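Local coordinates for ribosome maturation protein SDO1 homolog (Methanothermobacter thermautotrophicus, PDB 2WBM) that probably takes part in ribosome maturation and binds RNA, as the archaeal homologue of the Shwachman-Bodian-Diamond syndrome protein, at residues P45-R53 with P159-V167; I203-N211 with V223-F234. One frame throughout, in Å; residues are numbered along the deposited sequence.

In the fold
The two contacts follow one another along the chain and do not touch: their centres lie about 27 Å apart and their nearest atoms about 11 Å apart. Contact 1 is an interdomain meeting, where helix 45-52 of the SBDS N-terminal domain rests against the turn that leads into helix 163-174 of domain II; its centre is about 8 Å from that of the chain. Contact 2, about 19 Å out, lies within the C-terminal domain and joins strands 208-214 and 220-227 and the helices flanking them. Helix 110-131 runs past both, touching Pro45 in one and Pro227 and Leu230 in the other. A glycerol, probably from the crystallisation liquor, sits about 4 Å from the Phe234 side chain.

Contact 1: residues P45-R53 with P159-V167; sequences PDLAAEFRR and PFKTVDEQV
Arg53 NH1 lies between two carboxylates, one from the helix that ends just before it and one from across the domain boundary: it is 3.5 Å from Glu50 OE2 and, in a longer salt bridge, 3.7 Å from Asp164 OD2. Glu50 OE1 and Asp164 OD2 lie at the guanidinium edge, near its plane. Thr162 fills one face, its OG1 3.4 Å from Arg53 CZ and over the centre of the plane. A bend about the CG-CD bond of Arg53 (chi3 94°) lays the group across the threonine. The same OG1 accepts from Glu165 N at 3.2 Å, which makes Thr162 the N-cap of helix 163-174, while its methyl CG2 packs against Ala49 CB.

Deeper in, Phe160 is the apolar half of the contact. With CG anti to the backbone N (chi1 -179°) the ring reaches the N-terminal helix, and Ala49 CB sits over its face, offset toward the rim, 4.0 Å from the centroid. Arg52 CD approaches the ring edge, and its guanidinium stands nearly at right angles to the ring, its NE committed to Leu101 O. A water donates to Phe160 O at 2.7 Å and more weakly to Pro45 O, tying the two backbones without a direct hydrogen bond between them.

A buried aromatic beside a partly exposed salt-bridge network forms part of the interface between the SBDS N-terminal domain and the N-capped start of a domain II helix.

Contact 2: residues I203-N211 with V223-F234; sequences ISNFGKITN and VVEIPGGLQDSF
Phe206 turns CG anti to its carbonyl carbon (chi1 -74°) and Phe234 sends its own anti to the backbone N (chi1 -173°), and the two rings meet obliquely, their centroids 5.1 Å apart and planes at 50°. Phe234 CD1 lies over one face of the Phe206 ring, 3.4 Å from Phe206 CG, while Phe234 CA points a C-H at the same ring. Leu230 CD1 packs against Phe206 CD1, and Ile203 CG1 reaches the edge of the Phe234 ring. One turn before Phe206, Ile203 CG2 meets Val224 CG1 at 3.7 Å, so helix 196-206 lies against the face of the sheet that carries Val224.

Past Gly207, whose CA approaches Glu225 O, the chain enters the sheet. Lys208 N donates to Glu225 O at 3.0 Å and Glu225 N returns a bond to Lys208 O at 2.9 Å, a hydrogen-bonded pair, and Ile209 with Val224 is the non-hydrogen-bonded pair that follows. Thr210 N then donates to Val223 O at 2.9 Å, and Val223 N to Asn211 O at 2.7 Å. Two residues thus face one: a classic beta bulge in the antiparallel hairpin of a ferredoxin-like, beta-alpha-beta-beta-alpha-beta C-terminal domain.

Contact 1: residues P45-R53 with P159-V167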
loop_
_atom_site.group_PDB
_atom_site.type_symbol
_atom_site.label_atom_id
_atom_site.label_comp_id
_atom_site.label_asym_id
_atom_site.label_seq_id
_atom_site.Cartn_x
_atom_site.Cartn_y
_atom_site.Cartn_z
ATOM N N PRO A 45 7.423 -7.101 9.181
ATOM C CA PRO A 45 7.481 -7.432 7.752
ATOM C C PRO A 45 7.195 -6.217 6.859
ATOM O O PRO A 45 7.804 -6.085 5.784
ATOM C CB PRO A 45 6.386 -8.497 7.591
ATOM C CG PRO A 45 5.422 -8.228 8.706
ATOM C CD PRO A 45 6.316 -7.802 9.861
ATOM N N ASP A 46 6.301 -5.340 7.308
ATOM C CA ASP A 46 5.946 -4.149 6.527
ATOM C C ASP A 46 7.145 -3.202 6.484
ATOM O O ASP A 46 7.534 -2.718 5.423
ATOM C CB ASP A 46 4.746 -3.436 7.140
ATOM C CG ASP A 46 3.462 -4.229 7.005
ATOM O OD1 ASP A 46 3.245 -4.871 5.952
ATOM O OD2 ASP A 46 2.656 -4.198 7.956
ATOM N N LEU A 47 7.754 -2.972 7.640
ATOM C CA LEU A 47 8.887 -2.056 7.709
ATOM C C LEU A 47 10.129 -2.642 7.042
ATOM O O LEU A 47 10.882 -1.897 6.405
ATOM C CB LEU A 47 9.162 -1.621 9.147
ATOM C CG LEU A 47 8.065 -0.753 9.781
ATOM C CD1 LEU A 47 8.433 -0.450 11.238
ATOM C CD2 LEU A 47 7.798 0.540 8.995
ATOM N N ALA A 48 10.313 -3.961 7.154
ATOM C CA ALA A 48 11.403 -4.655 6.459
ATOM C C ALA A 48 11.253 -4.488 4.942
ATOM O O ALA A 48 12.236 -4.221 4.242
ATOM C CB ALA A 48 11.458 -6.153 6.849
ATOM N N ALA A 49 10.027 -4.625 4.433
ATOM C CA ALA A 49 9.789 -4.447 3.001
ATOM C C ALA A 49 10.115 -3.019 2.558
ATOM O O ALA A 49 10.704 -2.810 1.490
ATOM C CB ALA A 49 8.348 -4.818 2.631
ATOM N N GLU A 50 9.730 -2.041 3.380
ATOM C CA GLU A 50 10.000 -0.627 3.095
ATOM C C GLU A 50 11.496 -0.332 3.112
ATOM O O GLU A 50 11.993 0.415 2.257
ATOM C CB GLU A 50 9.291 0.301 4.097
ATOM C CG GLU A 50 7.790 0.475 3.892
ATOM C CD GLU A 50 7.416 1.056 2.530
ATOM O OE1 GLU A 50 8.179 1.882 1.969
ATOM O OE2 GLU A 50 6.331 0.695 2.027
ATOM N N PHE A 51 12.191 -0.910 4.094
ATOM C CA PHE A 51 13.639 -0.742 4.259
ATOM C C PHE A 51 14.401 -1.206 3.023
ATOM O O PHE A 51 15.391 -0.581 2.634
ATOM C CB PHE A 51 14.134 -1.502 5.488
ATOM C CG PHE A 51 15.567 -1.202 5.859
ATOM C CD1 PHE A 51 15.871 -0.115 6.675
ATOM C CD2 PHE A 51 16.605 -2.006 5.392
ATOM C CE1 PHE A 51 17.197 0.166 7.028
ATOM C CE2 PHE A 51 17.934 -1.737 5.744
ATOM C CZ PHE A 51 18.226 -0.651 6.566
ATOM N N ARG A 52 13.921 -2.290 2.409
ATOM C CA ARG A 52 14.508 -2.828 1.184
ATOM C C ARG A 52 14.357 -1.931 -0.047
ATOM O O ARG A 52 15.104 -2.082 -1.012
ATOM C CB ARG A 52 13.923 -4.202 0.880
ATOM C CG ARG A 52 14.378 -5.285 1.797
ATOM C CD ARG A 52 13.745 -6.574 1.333
ATOM N NE ARG A 52 14.514 -7.718 1.773
ATOM C CZ ARG A 52 14.399 -8.937 1.271
ATOM N NH1 ARG A 52 13.532 -9.194 0.299
ATOM N NH2 ARG A 52 15.160 -9.901 1.750
ATOM N N ARG A 53 13.392 -1.013 -0.029
ATOM C CA ARG A 53 13.182 -0.111 -1.165
ATOM C C ARG A 53 14.276 0.948 -1.268
ATOM O O ARG A 53 14.933 1.292 -0.283
ATOM C CB ARG A 53 11.806 0.567 -1.107
ATOM C CG ARG A 53 10.653 -0.393 -0.931
ATOM C CD ARG A 53 9.332 0.340 -0.880
ATOM N NE ARG A 53 8.701 0.407 -2.193
ATOM C CZ ARG A 53 7.464 0.846 -2.416
ATOM N NH1 ARG A 53 6.701 1.263 -1.409
ATOM N NH2 ARG A 53 6.986 0.862 -3.649
ATOM N N PRO A 159 3.443 -12.542 -0.809
ATOM C CA PRO A 159 3.163 -12.215 0.591
ATOM C C PRO A 159 3.937 -10.988 1.119
ATOM O O PRO A 159 3.462 -10.315 2.037
ATOM C CB PRO A 159 3.640 -13.474 1.338
ATOM C CG PRO A 159 4.690 -14.075 0.410
ATOM C CD PRO A 159 4.093 -13.862 -0.950
ATOM N N PHE A 160 5.108 -10.697 0.546
ATOM C CA PHE A 160 6.045 -9.764 1.182
ATOM C C PHE A 160 6.211 -8.419 0.474
ATOM O O PHE A 160 6.273 -7.372 1.132
ATOM C CB PHE A 160 7.415 -10.434 1.379
ATOM C CG PHE A 160 8.439 -9.555 2.061
ATOM C CD1 PHE A 160 8.372 -9.317 3.436
ATOM C CD2 PHE A 160 9.470 -8.959 1.328
ATOM C CE1 PHE A 160 9.305 -8.496 4.073
ATOM C CE2 PHE A 160 10.413 -8.144 1.951
ATOM C CZ PHE A 160 10.335 -7.913 3.338
ATOM N N LYS A 161 6.326 -8.448 -0.853
ATOM C CA LYS A 161 6.502 -7.229 -1.645
ATOM C C LYS A 161 5.427 -6.215 -1.284
ATOM O O LYS A 161 4.280 -6.578 -1.066
ATOM C CB LYS A 161 6.414 -7.546 -3.136
ATOM C CG LYS A 161 7.574 -8.374 -3.660
ATOM C CD LYS A 161 7.458 -8.561 -5.155
ATOM C CE LYS A 161 8.482 -9.561 -5.667
ATOM N NZ LYS A 161 8.224 -9.851 -7.103
ATOM N N THR A 162 5.801 -4.943 -1.213
ATOM C CA THR A 162 4.827 -3.910 -0.836
ATOM C C THR A 162 3.635 -3.861 -1.796
ATOM O O THR A 162 3.752 -4.172 -2.992
ATOM C CB THR A 162 5.464 -2.530 -0.755
ATOM O OG1 THR A 162 5.934 -2.148 -2.054
ATOM C CG2 THR A 162 6.641 -2.523 0.250
ATOM N N VAL A 163 2.480 -3.487 -1.260
ATOM C CA VAL A 163 1.290 -3.275 -2.093
ATOM C C VAL A 163 1.591 -2.312 -3.252
ATOM O O VAL A 163 1.216 -2.587 -4.391
ATOM C CB VAL A 163 0.088 -2.790 -1.247
ATOM C CG1 VAL A 163 -1.059 -2.339 -2.138
ATOM C CG2 VAL A 163 -0.376 -3.900 -0.332
ATOM N N ASP A 164 2.285 -1.209 -2.957
ATOM C CA ASP A 164 2.694 -0.234 -3.979
ATOM C C ASP A 164 3.425 -0.863 -5.162
ATOM O O ASP A 164 3.058 -0.618 -6.316
ATOM C CB ASP A 164 3.556 0.875 -3.365
ATOM C CG ASP A 164 2.735 1.901 -2.614
ATOM O OD1 ASP A 164 1.511 1.984 -2.854
ATOM O OD2 ASP A 164 3.318 2.626 -1.781
ATOM N N GLU A 165 4.451 -1.670 -4.881
ATOM C CA GLU A 165 5.184 -2.345 -5.946
ATOM C C GLU A 165 4.309 -3.342 -6.697
ATOM O O GLU A 165 4.353 -3.417 -7.928
ATOM C CB GLU A 165 6.440 -3.039 -5.419
ATOM C CG GLU A 165 7.372 -3.491 -6.533
ATOM C CD GLU A 165 8.377 -4.547 -6.105
ATOM O OE1 GLU A 165 8.377 -4.955 -4.920
ATOM O OE2 GLU A 165 9.171 -4.971 -6.971
ATOM N N GLN A 166 3.500 -4.104 -5.973
ATOM C CA GLN A 166 2.691 -5.123 -6.618
ATOM C C GLN A 166 1.561 -4.550 -7.458
ATOM O O GLN A 166 1.172 -5.149 -8.458
ATOM C CB GLN A 166 2.128 -6.102 -5.606
ATOM C CG GLN A 166 3.191 -6.883 -4.852
ATOM C CD GLN A 166 2.618 -8.136 -4.239
ATOM O OE1 GLN A 166 2.153 -9.026 -4.951
ATOM N NE2 GLN A 166 2.657 -8.222 -2.912
ATOM N N VAL A 167 1.032 -3.396 -7.052
ATOM C CA VAL A 167 -0.043 -2.773 -7.828
ATOM C C VAL A 167 0.399 -2.588 -9.286
ATOM O O VAL A 167 -0.348 -2.917 -10.209
ATOM C CB VAL A 167 -0.488 -1.439 -7.191
ATOM C CG1 VAL A 167 -1.175 -0.535 -8.220
ATOM C CG2 VAL A 167 -1.398 -1.717 -5.999
HETATM O O HOH W 1 5.611 -6.741 3.632
#

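Contact 2: residues I203-N211 with V223-F234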
loop_
_atom_site.group_PDB
_atom_site.type_symbol
_atom_site.label_atom_id
_atom_site.label_comp_id
_atom_site.label_asym_id
_atom_site.label_seq_id
_atom_site.Cartn_x
_atom_site.Cartn_y
_atom_site.Cartn_z
ATOM N N ILE A 203 -14.655 15.842 0.899
ATOM C CA ILE A 203 -13.794 15.942 -0.273
ATOM C C ILE A 203 -12.368 15.490 0.059
ATOM O O ILE A 203 -11.721 14.796 -0.724
ATOM C CB ILE A 203 -13.803 17.373 -0.828
ATOM C CG1 ILE A 203 -15.119 17.669 -1.555
ATOM C CG2 ILE A 203 -12.612 17.606 -1.773
ATOM C CD1 ILE A 203 -15.411 19.171 -1.682
ATOM N N SER A 204 -11.912 15.838 1.259
ATOM C CA SER A 204 -10.537 15.559 1.615
ATOM C C SER A 204 -10.228 14.065 1.744
ATOM O O SER A 204 -9.078 13.659 1.624
ATOM C CB SER A 204 -10.152 16.382 2.830
ATOM O OG SER A 204 -10.286 17.756 2.483
ATOM N N ASN A 205 -11.258 13.251 1.925
ATOM C CA ASN A 205 -11.103 11.815 1.853
ATOM C C ASN A 205 -10.926 11.325 0.412
ATOM O O ASN A 205 -10.348 10.258 0.190
ATOM C CB ASN A 205 -12.298 11.124 2.504
ATOM C CG ASN A 205 -12.341 11.335 4.006
ATOM O OD1 ASN A 205 -11.331 11.180 4.692
ATOM N ND2 ASN A 205 -13.511 11.694 4.522
ATOM N N PHE A 206 -11.407 12.107 -0.558
ATOM C CA PHE A 206 -11.419 11.669 -1.955
ATOM C C PHE A 206 -10.361 12.279 -2.856
ATOM O O PHE A 206 -9.812 11.603 -3.724
ATOM C CB PHE A 206 -12.780 11.925 -2.580
ATOM C CG PHE A 206 -13.824 10.974 -2.118
ATOM C CD1 PHE A 206 -14.077 9.802 -2.833
ATOM C CD2 PHE A 206 -14.550 11.238 -0.967
ATOM C CE1 PHE A 206 -15.038 8.904 -2.396
ATOM C CE2 PHE A 206 -15.529 10.356 -0.533
ATOM C CZ PHE A 206 -15.772 9.187 -1.243
ATOM N N GLY A 207 -10.100 13.567 -2.685
ATOM C CA GLY A 207 -9.158 14.213 -3.560
ATOM C C GLY A 207 -8.803 15.613 -3.130
ATOM O O GLY A 207 -8.916 15.963 -1.946
ATOM N N LYS A 208 -8.332 16.389 -4.098
ATOM C CA LYS A 208 -7.807 17.725 -3.842
ATOM C C LYS A 208 -8.621 18.751 -4.606
ATOM O O LYS A 208 -8.910 18.559 -5.786
ATOM C CB LYS A 208 -6.347 17.832 -4.283
ATOM C CG LYS A 208 -5.398 16.793 -3.664
ATOM C CD LYS A 208 -5.306 16.944 -2.152
ATOM C CE LYS A 208 -4.421 15.866 -1.548
ATOM N NZ LYS A 208 -4.360 16.015 -0.071
ATOM N N ILE A 209 -8.977 19.837 -3.927
ATOM C CA ILE A 209 -9.698 20.949 -4.573
ATOM C C ILE A 209 -8.724 21.771 -5.399
ATOM O O ILE A 209 -7.745 22.309 -4.865
ATOM C CB ILE A 209 -10.392 21.838 -3.509
ATOM C CG1 ILE A 209 -11.428 21.011 -2.753
ATOM C CG2 ILE A 209 -11.008 23.106 -4.164
ATOM C CD1 ILE A 209 -11.975 21.707 -1.508
ATOM N N THR A 210 -8.979 21.860 -6.705
ATOM C CA THR A 210 -8.099 22.630 -7.598
ATOM C C THR A 210 -8.648 24.047 -7.809
ATOM O O THR A 210 -7.909 24.969 -8.101
ATOM C CB THR A 210 -7.926 21.925 -8.959
ATOM O OG1 THR A 210 -9.197 21.810 -9.610
ATOM C CG2 THR A 210 -7.323 20.528 -8.758
ATOM N N ASN A 211 -9.964 24.182 -7.703
ATOM C CA ASN A 211 -10.626 25.475 -7.854
ATOM C C ASN A 211 -11.905 25.440 -7.027
ATOM O O ASN A 211 -12.555 24.398 -6.890
ATOM C CB ASN A 211 -10.984 25.800 -9.333
ATOM C CG ASN A 211 -9.841 25.625 -10.294
ATOM O OD1 ASN A 211 -9.145 26.602 -10.691
ATOM N ND2 ASN A 211 -9.642 24.402 -10.722
ATOM N N VAL A 223 -14.069 22.356 -7.919
ATOM C CA VAL A 223 -13.508 21.398 -8.856
ATOM C C VAL A 223 -12.552 20.528 -8.051
ATOM O O VAL A 223 -11.671 21.042 -7.354
ATOM C CB VAL A 223 -12.814 22.108 -10.002
ATOM C CG1 VAL A 223 -12.184 21.099 -10.978
ATOM C CG2 VAL A 223 -13.849 23.014 -10.717
ATOM N N VAL A 224 -12.763 19.215 -8.110
ATOM C CA VAL A 224 -12.011 18.271 -7.274
ATOM C C VAL A 224 -11.330 17.255 -8.166
ATOM O O VAL A 224 -11.979 16.672 -9.023
ATOM C CB VAL A 224 -12.906 17.524 -6.271
ATOM C CG1 VAL A 224 -12.050 16.659 -5.327
ATOM C CG2 VAL A 224 -13.742 18.521 -5.446
ATOM N N GLU A 225 -10.024 17.081 -7.982
ATOM C CA GLU A 225 -9.290 16.044 -8.693
ATOM C C GLU A 225 -9.309 14.794 -7.819
ATOM O O GLU A 225 -8.871 14.827 -6.660
ATOM C CB GLU A 225 -7.858 16.488 -8.984
ATOM C CG GLU A 225 -7.011 15.457 -9.691
ATOM C CD GLU A 225 -5.733 16.061 -10.247
ATOM O OE1 GLU A 225 -5.787 16.713 -11.315
ATOM O OE2 GLU A 225 -4.678 15.880 -9.610
ATOM N N ILE A 226 -9.848 13.708 -8.363
ATOM C CA ILE A 226 -9.941 12.444 -7.634
ATOM C C ILE A 226 -9.311 11.300 -8.431
ATOM O O ILE A 226 -9.213 11.383 -9.664
ATOM C CB ILE A 226 -11.405 12.082 -7.272
ATOM C CG1 ILE A 226 -12.271 11.903 -8.533
ATOM C CG2 ILE A 226 -12.016 13.170 -6.364
ATOM C CD1 ILE A 226 -13.610 11.218 -8.269
ATOM N N PRO A 227 -8.870 10.229 -7.731
ATOM C CA PRO A 227 -8.523 8.990 -8.419
ATOM C C PRO A 227 -9.725 8.565 -9.243
ATOM O O PRO A 227 -10.852 8.624 -8.758
ATOM C CB PRO A 227 -8.279 8.014 -7.259
ATOM C CG PRO A 227 -7.750 8.898 -6.181
ATOM C CD PRO A 227 -8.623 10.121 -6.278
ATOM N N GLY A 228 -9.500 8.183 -10.493
ATOM C CA GLY A 228 -10.618 7.958 -11.410
ATOM C C GLY A 228 -11.599 6.872 -11.011
ATOM O O GLY A 228 -12.767 6.911 -11.411
ATOM N N GLY A 229 -11.138 5.892 -10.237
ATOM C CA GLY A 229 -11.987 4.775 -9.823
ATOM C C GLY A 229 -12.976 5.128 -8.727
ATOM O O GLY A 229 -13.820 4.298 -8.377
ATOM N N LEU A 230 -12.864 6.344 -8.185
ATOM C CA LEU A 230 -13.727 6.799 -7.082
ATOM C C LEU A 230 -14.919 7.660 -7.510
ATOM O O LEU A 230 -15.624 8.207 -6.655
ATOM C CB LEU A 230 -12.908 7.559 -6.029
ATOM C CG LEU A 230 -11.915 6.693 -5.246
ATOM C CD1 LEU A 230 -11.099 7.549 -4.305
ATOM C CD2 LEU A 230 -12.617 5.579 -4.497
ATOM N N GLN A 231 -15.150 7.773 -8.815
ATOM C CA GLN A 231 -16.215 8.660 -9.328
ATOM C C GLN A 231 -17.582 8.369 -8.701
ATOM O O GLN A 231 -18.282 9.295 -8.281
ATOM C CB GLN A 231 -16.310 8.578 -10.850
ATOM C CG GLN A 231 -15.128 9.187 -11.583
ATOM C CD GLN A 231 -15.162 8.870 -13.060
ATOM O OE1 GLN A 231 -16.015 9.376 -13.794
ATOM N NE2 GLN A 231 -14.248 8.018 -13.508
ATOM N N ASP A 232 -17.950 7.091 -8.623
ATOM C CA ASP A 232 -19.264 6.715 -8.094
ATOM C C ASP A 232 -19.352 6.834 -6.573
ATOM O O ASP A 232 -20.369 7.293 -6.049
ATOM C CB ASP A 232 -19.681 5.320 -8.575
ATOM C CG ASP A 232 -19.841 5.251 -10.088
ATOM O OD1 ASP A 232 -20.346 6.229 -10.686
ATOM O OD2 ASP A 232 -19.462 4.223 -10.683
ATOM N N SER A 233 -18.298 6.425 -5.866
ATOM C CA SER A 233 -18.238 6.542 -4.409
ATOM C C SER A 233 -18.301 8.012 -3.982
ATOM O O SER A 233 -18.939 8.366 -2.990
ATOM C CB SER A 233 -16.957 5.885 -3.884
ATOM O OG SER A 233 -16.762 6.163 -2.513
ATOM N N PHE A 234 -17.620 8.859 -4.749
ATOM C CA PHE A 234 -17.571 10.302 -4.488
ATOM C C PHE A 234 -18.963 10.901 -4.596
ATOM O O PHE A 234 -19.411 11.630 -3.694
ATOM C CB PHE A 234 -16.624 10.975 -5.478
ATOM C CG PHE A 234 -16.359 12.443 -5.199
ATOM C CD1 PHE A 234 -16.037 12.883 -3.916
ATOM C CD2 PHE A 234 -16.402 13.373 -6.232
ATOM C CE1 PHE A 234 -15.762 14.241 -3.665
ATOM C CE2 PHE A 234 -16.129 14.741 -5.988
ATOM C CZ PHE A 234 -15.798 15.166 -4.703
#